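Local coordinates for LPXTG-motif cell wall anchor domain protein (PDB 5U5O) that probably mediates bacterial adhesion as a giant cell-surface protein, of which this piece comprises two Ig-like domains braced by internal covalent cross-links, at residues A[5-10]-A[150-155]; A[15-20]-A[160-165]; A[48-53]-A[118-123]; A[61-66]-A[101-106]. One frame throughout, in Å; residues are numbered along the deposited sequence.

How the contacts relate
All four contacts lie in the first of the two domains, a beta sandwich that belongs to the T-Q ester bond family. Contacts 1 and 2 both use strand 150-178 and have centres about 17 Å apart; between them runs the covalent Thr-7 to Gln-160 link. Along the chain their first segments precede, and their second segments follow, both pieces of contacts 3 and 4, so the domain is closed by its two ends. Contacts 2 and 3 adjoin in one sheet (centres about 11 Å apart), strand 118-127 pairing with strand 150-178. Contact 4 lies about 9 Å from contact 3, centre to centre, and joins that sheet's strand 64-71 to strand 94-104 of the facing sheet.

Contact 1. Residues A[5-10]-A[150-155]; sequences VGTYAT and AKHNDP
The imidazole of His-152 lies under Thr-7 and beside the backbone of Val-5 and Gly-6. Thr-7 OG1 sits over one face of the ring, 4.1 Å from His-152 ND1, the two side chains crossing obliquely. Asp-154 OD2 covers the opposite face, 3.2 Å above the plane of the His-152 ring and over its centre. Near the ring plane, at the edge, comes the carbonyl of Val-5, whose O is 3.6 Å from His-152 CD2. The swing that carries the imidazole across to strand 5-10 is set by chi1 of -167°, with CG anti to the backbone N. Toward the start of both segments, Val-5 CG1 meets Ala-150 CB at 4.0 Å and lies 3.8 Å from Lys-151 C. The two strands run roughly parallel, at 26°, but belong to different sheets of the sandwich: strand 4-10 is bonded to strand 26-36, strand 150-152 to strand 118-127. No direct hydrogen bond joins the segments. A water donates to both Val-5 O and Lys-151 O, at 2.9 Å each, and bridges the gap between their backbones. Thr-7 OG1 is itself joined covalently to Gln-160 CD, the ester cross-link after which the T-Q family is named, and His-152 also touches the Gln-160 side chain.

Contact 2. Residues A[15-20]-A[160-165]; sequences KAFDVT and QSITAE
The Phe-17 ring has Ala-164 over one face and Ile-162 at its edge. Ala-164 CA stands 4.0 Å from the ring centroid, near the normal, a CH-pi contact offset toward the rim, while Ala-164 CB reaches Phe-17 CZ at 3.5 Å. In the ring plane, Ile-162 CG2 abuts Phe-17 CE1 at 3.6 Å, its side chain crossing that of Phe-17 at about a right angle. Placing CG between the backbone N and the carbonyl carbon (chi1 64°) turns the phenyl back against the neighbouring strand; the ring of Phe-27 packs on it as well. On the other side of the sheet the extended Glu-165 chain carries its carboxylate past Ala-16, OE2 lying 3.5 Å from Ala-16 CB. Strands 16-18 and 161-165 are a parallel pair: Thr-163 N donates to Lys-15 O, Phe-17 N to Thr-163 O, and Glu-165 N to Phe-17 O. This pairing of an early strand with the last strand of the domain recalls the A'-G pair of Ig-like folds. The ladder ends less regularly, Val-19 N approaching Glu-165 O from 51° above the carbonyl plane. There Thr-20 N and OG1 both donate to Asp-18 OD1, the former closing an Asx turn. At the other end Lys-15, its chain bent twice, brings NZ to Ser-161 O at 2.8 Å, in the carbonyl plane; the same NZ donates to Ala-9 O. A water links Lys-15 O with Thr-163 OG1, 2.7 Å from the latter.

Contact 3. Residues A[48-53]-A[118-123]; sequences GQLYEQ and IALVVY
Leu-50 pushes its CD1 methyl into the notch between Val-122 and Leu-120, 3.9 Å from Val-122 CG2 and 4.1 Å from Leu-120 CB. Its CG lies anti to the backbone N (chi1 -174°), which leans the isobutyl group over the partner strand. Leu-50 and Val-122 face inward, where Ile-29 of the opposing sheet packs on both. On the other side of the sheet Tyr-51 turns the edge of its ring to the face of Tyr-123, a T-shaped pair with centroids 5.2 Å apart and planes at 66°; Tyr-51 CE2 comes to 3.8 Å from Tyr-123 CD2. The bent Gln-49 packs OE1 against Tyr-123 CB at 3.5 Å and takes its hydrogen bond from Gln-125 NE2. These antiparallel strands probably correspond to the C and F strands of an Ig-like sandwich, flanked by strands 64-71 and 150-178. Gln-49 with Tyr-123 and Tyr-51 with Val-121 are hydrogen-bonded pairs, each with two N-H to O bonds. Glu-52 and Leu-120 form the next, non-hydrogen-bonded pair; beyond it Gln-53 N donates to Ala-119 O, and Gln-53 CB lies 3.8 Å from the small bump of Ala-119 CB. Glu-52 bends over the far end, setting CG 3.8 Å from Ile-118 CG2; its OE1 is hydrogen-bonded to Ser-54 OG, while a water donates to OE2 and accepts from Ala-119 N.

Contact 4. Residues A[61-66]-A[101-106]; sequences SALAKA and LTVKRE
Leu-101, Ala-64 and Val-103 give up most surface here. Leu-101 reaches along strand 64-66 with CD2, which settles against the backbone between Lys-65 and Ala-66: it lies 3.6 Å from Ala-66 N and 3.7 Å from Lys-65 C. The same methyl meets Ala-66 CB at 3.8 Å. With CG anti to the carbonyl carbon (chi1 -68°), the branch leaves Leu-101 on the side from which CD2 can span to Ala-66. Ala-64 points toward the other strand, its CB 3.4 Å from Thr-102 O and 4.1 Å from Leu-101 CB. Leu-50 of the adjoining strand also packs on Ala-64. Val-103 continues the apolar seam, its CG2 touching Leu-63 CB at 3.9 Å; Leu-108, in the helix that follows, covers both residues. No direct hydrogen bond joins the segments. A water makes the polar link, donating to Leu-63 O at 2.8 Å and accepting from Lys-104 N at 3.2 Å. Each backbone is bonded away from the seam instead: Leu-63, Ala-64 and Ala-66 pair with strand 43-52, while Leu-101 and Val-103 pair with strand 26-36. The strands run antiparallel at 158°, one from each sheet. This is side-chain packing between the two sheets of an Ig-like beta sandwich, here along the flank where strand 64-71 meets strand 94-104.

Contact 1. Residues A[5-10]-A[150-155]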
# COMPACT_ATOMS: atom_id res chain seq x y z
N VAL A 5 -20.33 -4.27 -21.45
CA VAL A 5 -20.26 -3.91 -20.03
C VAL A 5 -18.95 -3.19 -19.78
O VAL A 5 -17.90 -3.54 -20.30
CB VAL A 5 -20.51 -5.14 -19.11
CG1 VAL A 5 -19.44 -6.20 -19.24
CG2 VAL A 5 -20.66 -4.71 -17.65
N GLY A 6 -19.03 -2.19 -18.91
CA GLY A 6 -17.86 -1.47 -18.42
C GLY A 6 -18.05 -1.14 -16.93
O GLY A 6 -19.14 -1.34 -16.39
N THR A 7 -16.99 -0.67 -16.28
CA THR A 7 -17.06 -0.38 -14.86
C THR A 7 -16.18 0.81 -14.55
O THR A 7 -15.19 1.09 -15.22
CB THR A 7 -16.59 -1.59 -14.04
OG1 THR A 7 -15.26 -1.94 -14.45
CG2 THR A 7 -17.50 -2.78 -14.12
N TYR A 8 -16.54 1.48 -13.45
CA TYR A 8 -15.69 2.51 -12.85
C TYR A 8 -15.62 2.22 -11.35
O TYR A 8 -16.65 2.15 -10.69
CB TYR A 8 -16.27 3.88 -13.10
CG TYR A 8 -15.49 5.02 -12.47
CD1 TYR A 8 -14.18 5.29 -12.89
CD2 TYR A 8 -16.04 5.83 -11.47
CE1 TYR A 8 -13.44 6.33 -12.33
CE2 TYR A 8 -15.31 6.88 -10.92
CZ TYR A 8 -14.01 7.12 -11.34
OH TYR A 8 -13.27 8.15 -10.80
N ALA A 9 -14.41 1.98 -10.88
CA ALA A 9 -14.19 1.60 -9.47
C ALA A 9 -13.72 2.78 -8.63
O ALA A 9 -12.83 3.50 -9.04
CB ALA A 9 -13.18 0.50 -9.41
N THR A 10 -14.32 2.94 -7.44
CA THR A 10 -13.89 3.96 -6.49
C THR A 10 -13.94 3.40 -5.08
O THR A 10 -14.59 2.39 -4.83
CB THR A 10 -14.77 5.22 -6.55
OG1 THR A 10 -16.14 4.84 -6.38
CG2 THR A 10 -14.62 5.93 -7.86
N ALA A 150 -21.06 -10.52 -22.37
CA ALA A 150 -20.00 -9.52 -22.41
C ALA A 150 -19.21 -9.60 -21.13
O ALA A 150 -19.75 -9.95 -20.08
CB ALA A 150 -20.58 -8.13 -22.57
N LYS A 151 -17.93 -9.25 -21.23
CA LYS A 151 -17.03 -9.20 -20.08
C LYS A 151 -16.20 -7.95 -20.16
O LYS A 151 -15.94 -7.42 -21.24
CB LYS A 151 -16.07 -10.39 -20.09
CG LYS A 151 -16.72 -11.76 -20.15
CD LYS A 151 -15.67 -12.88 -20.17
CE LYS A 151 -14.79 -12.83 -21.42
NZ LYS A 151 -13.98 -14.07 -21.59
N HIS A 152 -15.74 -7.52 -18.98
CA HIS A 152 -14.74 -6.49 -18.83
C HIS A 152 -13.70 -7.04 -17.85
O HIS A 152 -13.69 -6.71 -16.65
CB HIS A 152 -15.37 -5.19 -18.36
CG HIS A 152 -14.48 -4.00 -18.47
ND1 HIS A 152 -13.41 -3.80 -17.62
CD2 HIS A 152 -14.52 -2.92 -19.29
CE1 HIS A 152 -12.82 -2.65 -17.92
NE2 HIS A 152 -13.47 -2.10 -18.93
N ASN A 153 -12.89 -7.95 -18.37
CA ASN A 153 -11.85 -8.63 -17.62
C ASN A 153 -10.50 -8.07 -18.07
O ASN A 153 -9.71 -8.75 -18.76
CB ASN A 153 -11.95 -10.15 -17.80
CG ASN A 153 -13.21 -10.76 -17.19
OD1 ASN A 153 -14.08 -10.07 -16.62
ND2 ASN A 153 -13.32 -12.07 -17.30
N ASP A 154 -10.27 -6.80 -17.75
CA ASP A 154 -9.19 -5.99 -18.34
C ASP A 154 -8.20 -5.60 -17.23
O ASP A 154 -8.47 -4.67 -16.45
CB ASP A 154 -9.77 -4.74 -19.02
CG ASP A 154 -10.69 -5.06 -20.22
OD1 ASP A 154 -10.53 -6.12 -20.86
OD2 ASP A 154 -11.57 -4.22 -20.53
N PRO A 155 -7.05 -6.32 -17.12
CA PRO A 155 -6.16 -6.10 -15.96
C PRO A 155 -5.47 -4.73 -15.96
O PRO A 155 -5.10 -4.27 -14.90
CB PRO A 155 -5.13 -7.23 -16.08
CG PRO A 155 -5.07 -7.50 -17.55
CD PRO A 155 -6.46 -7.29 -18.07
O HOH W 1 -15.82 -4.66 -22.00

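Contact 2. Residues A[15-20]-A[160-165]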
# COMPACT_ATOMS: atom_id res chain seq x y z
N LYS A 15 -9.68 7.06 -6.09
CA LYS A 15 -9.04 5.94 -6.77
C LYS A 15 -8.01 5.20 -5.89
O LYS A 15 -7.45 4.19 -6.31
CB LYS A 15 -8.38 6.44 -8.06
CG LYS A 15 -9.35 7.04 -9.07
CD LYS A 15 -10.39 6.06 -9.58
CE LYS A 15 -9.76 4.77 -10.08
NZ LYS A 15 -10.69 3.88 -10.82
N ALA A 16 -7.78 5.70 -4.68
CA ALA A 16 -6.87 5.08 -3.72
C ALA A 16 -7.39 5.19 -2.30
O ALA A 16 -8.21 6.05 -1.99
CB ALA A 16 -5.50 5.71 -3.80
N PHE A 17 -6.88 4.31 -1.44
CA PHE A 17 -7.21 4.33 -0.03
C PHE A 17 -5.99 3.92 0.77
O PHE A 17 -5.04 3.35 0.23
CB PHE A 17 -8.40 3.42 0.29
CG PHE A 17 -8.16 1.96 0.03
CD1 PHE A 17 -8.42 1.40 -1.19
CD2 PHE A 17 -7.69 1.14 1.03
CE1 PHE A 17 -8.21 0.04 -1.40
CE2 PHE A 17 -7.47 -0.21 0.84
CZ PHE A 17 -7.74 -0.76 -0.38
N ASP A 18 -6.05 4.23 2.06
CA ASP A 18 -4.96 3.99 3.00
C ASP A 18 -5.09 2.58 3.59
O ASP A 18 -5.85 2.36 4.55
CB ASP A 18 -4.97 5.05 4.11
CG ASP A 18 -3.91 4.81 5.19
OD1 ASP A 18 -3.16 3.82 5.10
OD2 ASP A 18 -3.86 5.61 6.14
N VAL A 19 -4.29 1.66 3.08
CA VAL A 19 -4.37 0.24 3.44
C VAL A 19 -3.70 -0.07 4.78
O VAL A 19 -3.89 -1.16 5.33
CB VAL A 19 -3.79 -0.66 2.32
CG1 VAL A 19 -2.25 -0.65 2.28
CG2 VAL A 19 -4.31 -2.09 2.42
N THR A 20 -2.93 0.88 5.30
CA THR A 20 -2.34 0.73 6.63
C THR A 20 -3.12 1.49 7.72
O THR A 20 -2.60 1.71 8.80
CB THR A 20 -0.87 1.19 6.65
OG1 THR A 20 -0.76 2.52 6.14
CG2 THR A 20 0.00 0.24 5.86
N GLN A 160 -11.18 0.57 -13.86
CA GLN A 160 -11.43 -0.44 -12.83
C GLN A 160 -10.32 -0.59 -11.79
O GLN A 160 -10.41 -1.46 -10.95
CB GLN A 160 -11.71 -1.79 -13.51
CG GLN A 160 -12.92 -1.77 -14.42
CD GLN A 160 -14.23 -1.64 -13.67
OE1 GLN A 160 -14.34 -1.21 -12.51
N SER A 161 -9.30 0.24 -11.88
CA SER A 161 -8.17 0.16 -10.96
C SER A 161 -8.49 0.84 -9.64
O SER A 161 -9.20 1.85 -9.61
CB SER A 161 -6.93 0.79 -11.59
OG SER A 161 -7.04 2.19 -11.64
N ILE A 162 -7.92 0.30 -8.57
CA ILE A 162 -7.89 0.92 -7.23
C ILE A 162 -6.49 0.68 -6.66
O ILE A 162 -5.96 -0.42 -6.81
CB ILE A 162 -8.93 0.26 -6.26
CG1 ILE A 162 -10.36 0.49 -6.76
CG2 ILE A 162 -8.78 0.78 -4.83
CD1 ILE A 162 -10.82 1.94 -6.71
N THR A 163 -5.93 1.69 -5.99
CA THR A 163 -4.62 1.53 -5.34
C THR A 163 -4.78 1.51 -3.83
O THR A 163 -5.28 2.46 -3.26
CB THR A 163 -3.66 2.65 -5.75
OG1 THR A 163 -3.63 2.73 -7.16
CG2 THR A 163 -2.25 2.35 -5.28
N ALA A 164 -4.34 0.41 -3.23
CA ALA A 164 -4.24 0.29 -1.78
C ALA A 164 -2.86 0.81 -1.38
O ALA A 164 -1.85 0.14 -1.62
CB ALA A 164 -4.43 -1.16 -1.40
N GLU A 165 -2.84 2.03 -0.81
CA GLU A 165 -1.60 2.77 -0.55
C GLU A 165 -1.18 2.65 0.90
O GLU A 165 -1.93 3.06 1.80
CB GLU A 165 -1.79 4.26 -0.85
CG GLU A 165 -2.07 4.57 -2.30
CD GLU A 165 -2.19 6.05 -2.59
OE1 GLU A 165 -2.47 6.85 -1.67
OE2 GLU A 165 -2.03 6.41 -3.77
O HOH W 2 -5.30 4.66 -8.10

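Contact 3. Residues A[48-53]-A[118-123]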
# COMPACT_ATOMS: atom_id res chain seq x y z
N GLY A 48 -19.30 -9.09 -10.39
CA GLY A 48 -18.03 -8.41 -10.25
C GLY A 48 -17.10 -9.17 -9.32
O GLY A 48 -17.56 -9.85 -8.38
N GLN A 49 -15.80 -9.03 -9.56
CA GLN A 49 -14.75 -9.58 -8.70
C GLN A 49 -13.64 -8.58 -8.56
O GLN A 49 -13.31 -7.87 -9.50
CB GLN A 49 -14.17 -10.90 -9.22
CG GLN A 49 -15.19 -11.94 -9.61
CD GLN A 49 -15.77 -11.73 -11.00
OE1 GLN A 49 -15.06 -11.35 -11.95
NE2 GLN A 49 -17.07 -11.97 -11.13
N LEU A 50 -13.05 -8.56 -7.37
CA LEU A 50 -11.89 -7.73 -7.06
C LEU A 50 -10.65 -8.61 -6.95
O LEU A 50 -10.67 -9.61 -6.22
CB LEU A 50 -12.13 -7.02 -5.72
CG LEU A 50 -11.07 -6.00 -5.34
CD1 LEU A 50 -11.08 -4.79 -6.25
CD2 LEU A 50 -11.30 -5.57 -3.89
N TYR A 51 -9.58 -8.20 -7.63
CA TYR A 51 -8.32 -8.93 -7.63
C TYR A 51 -7.15 -7.99 -7.39
O TYR A 51 -7.20 -6.82 -7.77
CB TYR A 51 -8.07 -9.54 -9.01
CG TYR A 51 -9.03 -10.61 -9.44
CD1 TYR A 51 -8.89 -11.92 -9.00
CD2 TYR A 51 -10.04 -10.33 -10.38
CE1 TYR A 51 -9.74 -12.92 -9.43
CE2 TYR A 51 -10.90 -11.33 -10.81
CZ TYR A 51 -10.74 -12.62 -10.33
OH TYR A 51 -11.57 -13.63 -10.72
N GLU A 52 -6.08 -8.52 -6.80
CA GLU A 52 -4.77 -7.89 -6.93
C GLU A 52 -4.32 -8.09 -8.39
O GLU A 52 -4.54 -9.17 -8.98
CB GLU A 52 -3.78 -8.44 -5.89
CG GLU A 52 -2.41 -7.78 -5.91
CD GLU A 52 -1.48 -8.35 -6.97
OE1 GLU A 52 -1.48 -9.58 -7.19
OE2 GLU A 52 -0.75 -7.56 -7.60
N GLN A 53 -3.74 -7.05 -8.97
CA GLN A 53 -3.52 -6.97 -10.42
C GLN A 53 -2.68 -8.11 -11.00
O GLN A 53 -3.01 -8.63 -12.06
CB GLN A 53 -2.90 -5.62 -10.81
CG GLN A 53 -2.80 -5.40 -12.31
CD GLN A 53 -2.05 -4.13 -12.65
OE1 GLN A 53 -1.03 -3.81 -12.03
NE2 GLN A 53 -2.54 -3.39 -13.65
N ILE A 118 -0.38 -1.53 -3.39
CA ILE A 118 -0.94 -2.77 -3.92
C ILE A 118 -1.96 -2.38 -4.99
O ILE A 118 -2.90 -1.63 -4.71
CB ILE A 118 -1.62 -3.63 -2.84
CG1 ILE A 118 -0.61 -4.00 -1.74
CG2 ILE A 118 -2.23 -4.90 -3.45
CD1 ILE A 118 -1.25 -4.38 -0.42
N ALA A 119 -1.73 -2.82 -6.23
CA ALA A 119 -2.64 -2.55 -7.33
C ALA A 119 -3.80 -3.53 -7.34
O ALA A 119 -3.60 -4.75 -7.37
CB ALA A 119 -1.92 -2.59 -8.67
N LEU A 120 -5.01 -2.98 -7.33
CA LEU A 120 -6.24 -3.77 -7.46
C LEU A 120 -7.00 -3.47 -8.74
O LEU A 120 -6.91 -2.37 -9.28
CB LEU A 120 -7.16 -3.50 -6.27
CG LEU A 120 -6.53 -3.62 -4.89
CD1 LEU A 120 -7.53 -3.28 -3.79
CD2 LEU A 120 -5.97 -5.01 -4.64
N VAL A 121 -7.84 -4.41 -9.15
CA VAL A 121 -8.66 -4.20 -10.34
C VAL A 121 -9.96 -5.00 -10.22
O VAL A 121 -9.96 -6.11 -9.70
CB VAL A 121 -7.86 -4.54 -11.63
CG1 VAL A 121 -7.48 -6.02 -11.66
CG2 VAL A 121 -8.61 -4.10 -12.89
N VAL A 122 -11.03 -4.40 -10.73
CA VAL A 122 -12.37 -4.99 -10.78
C VAL A 122 -12.59 -5.60 -12.18
O VAL A 122 -12.25 -4.97 -13.21
CB VAL A 122 -13.43 -3.92 -10.56
CG1 VAL A 122 -14.84 -4.45 -10.83
CG2 VAL A 122 -13.32 -3.42 -9.13
N TYR A 123 -13.07 -6.83 -12.20
CA TYR A 123 -13.54 -7.54 -13.42
C TYR A 123 -15.05 -7.61 -13.32
O TYR A 123 -15.61 -7.67 -12.21
CB TYR A 123 -12.95 -8.94 -13.41
CG TYR A 123 -11.53 -9.06 -13.97
CD1 TYR A 123 -10.63 -7.98 -14.00
CD2 TYR A 123 -11.10 -10.28 -14.50
CE1 TYR A 123 -9.36 -8.12 -14.54
CE2 TYR A 123 -9.83 -10.42 -15.04
CZ TYR A 123 -8.96 -9.34 -15.05
OH TYR A 123 -7.71 -9.50 -15.58
O HOH W 3 0.03 -4.99 -6.75

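Contact 4. Residues A[61-66]-A[101-106]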
# COMPACT_ATOMS: atom_id res chain seq x y z
N SER A 61 -8.20 -16.67 -6.56
CA SER A 61 -7.48 -15.48 -6.06
C SER A 61 -8.35 -14.24 -5.79
O SER A 61 -7.82 -13.21 -5.35
CB SER A 61 -6.33 -15.11 -7.00
OG SER A 61 -5.37 -16.15 -7.07
N ALA A 62 -9.66 -14.33 -6.01
CA ALA A 62 -10.55 -13.18 -5.82
C ALA A 62 -10.60 -12.75 -4.36
O ALA A 62 -10.76 -13.57 -3.47
CB ALA A 62 -11.96 -13.51 -6.30
N LEU A 63 -10.43 -11.44 -4.14
CA LEU A 63 -10.50 -10.84 -2.82
C LEU A 63 -11.94 -10.57 -2.40
O LEU A 63 -12.24 -10.54 -1.21
CB LEU A 63 -9.73 -9.52 -2.81
CG LEU A 63 -8.22 -9.61 -3.07
CD1 LEU A 63 -7.63 -8.26 -3.43
CD2 LEU A 63 -7.53 -10.18 -1.84
N ALA A 64 -12.80 -10.33 -3.38
CA ALA A 64 -14.22 -10.08 -3.13
C ALA A 64 -14.96 -10.43 -4.41
O ALA A 64 -14.40 -10.35 -5.51
CB ALA A 64 -14.45 -8.63 -2.82
N LYS A 65 -16.22 -10.80 -4.24
CA LYS A 65 -17.12 -11.13 -5.35
C LYS A 65 -18.51 -10.62 -5.04
O LYS A 65 -18.93 -10.61 -3.89
CB LYS A 65 -17.21 -12.64 -5.53
CG LYS A 65 -15.95 -13.35 -5.94
CD LYS A 65 -16.24 -14.84 -6.03
CE LYS A 65 -15.02 -15.63 -6.46
NZ LYS A 65 -15.39 -17.04 -6.77
N ALA A 66 -19.25 -10.20 -6.06
CA ALA A 66 -20.66 -9.82 -5.92
C ALA A 66 -21.41 -10.19 -7.18
O ALA A 66 -20.86 -10.10 -8.28
CB ALA A 66 -20.81 -8.33 -5.71
N LEU A 101 -18.00 -4.21 -3.55
CA LEU A 101 -17.02 -5.28 -3.38
C LEU A 101 -16.20 -4.95 -2.12
O LEU A 101 -15.42 -3.99 -2.11
CB LEU A 101 -16.11 -5.36 -4.61
CG LEU A 101 -16.79 -5.84 -5.90
CD1 LEU A 101 -15.91 -5.56 -7.10
CD2 LEU A 101 -17.12 -7.33 -5.80
N THR A 102 -16.40 -5.74 -1.07
CA THR A 102 -15.82 -5.45 0.23
C THR A 102 -14.67 -6.40 0.50
O THR A 102 -14.82 -7.62 0.44
CB THR A 102 -16.90 -5.49 1.31
OG1 THR A 102 -17.85 -4.45 1.02
CG2 THR A 102 -16.33 -5.25 2.69
N VAL A 103 -13.51 -5.82 0.81
CA VAL A 103 -12.30 -6.58 1.08
C VAL A 103 -11.82 -6.32 2.51
O VAL A 103 -11.78 -5.17 2.97
CB VAL A 103 -11.20 -6.28 0.02
CG1 VAL A 103 -10.89 -4.79 -0.09
CG2 VAL A 103 -9.94 -7.09 0.28
N LYS A 104 -11.48 -7.40 3.20
CA LYS A 104 -10.92 -7.31 4.54
C LYS A 104 -9.50 -6.77 4.45
O LYS A 104 -8.72 -7.22 3.62
CB LYS A 104 -10.91 -8.68 5.22
CG LYS A 104 -12.30 -9.23 5.50
CD LYS A 104 -12.25 -10.55 6.27
CE LYS A 104 -11.61 -11.66 5.44
NZ LYS A 104 -11.83 -13.01 6.01
N ARG A 105 -9.17 -5.82 5.31
CA ARG A 105 -7.83 -5.21 5.30
C ARG A 105 -6.74 -6.27 5.43
O ARG A 105 -5.71 -6.18 4.76
CB ARG A 105 -7.68 -4.14 6.38
CG ARG A 105 -6.47 -3.24 6.18
CD ARG A 105 -6.55 -2.00 7.06
NE ARG A 105 -6.18 -2.30 8.44
CZ ARG A 105 -4.93 -2.48 8.88
NH1 ARG A 105 -4.72 -2.75 10.16
NH2 ARG A 105 -3.88 -2.38 8.06
N GLU A 106 -6.98 -7.29 6.27
CA GLU A 106 -5.99 -8.36 6.47
C GLU A 106 -5.77 -9.27 5.25
O GLU A 106 -4.71 -9.87 5.12
CB GLU A 106 -6.31 -9.20 7.72
CG GLU A 106 -7.58 -10.05 7.64
CD GLU A 106 -7.69 -11.09 8.75
OE1 GLU A 106 -6.78 -11.18 9.62
OE2 GLU A 106 -8.69 -11.82 8.75
O HOH W 4 -11.52 -10.00 1.41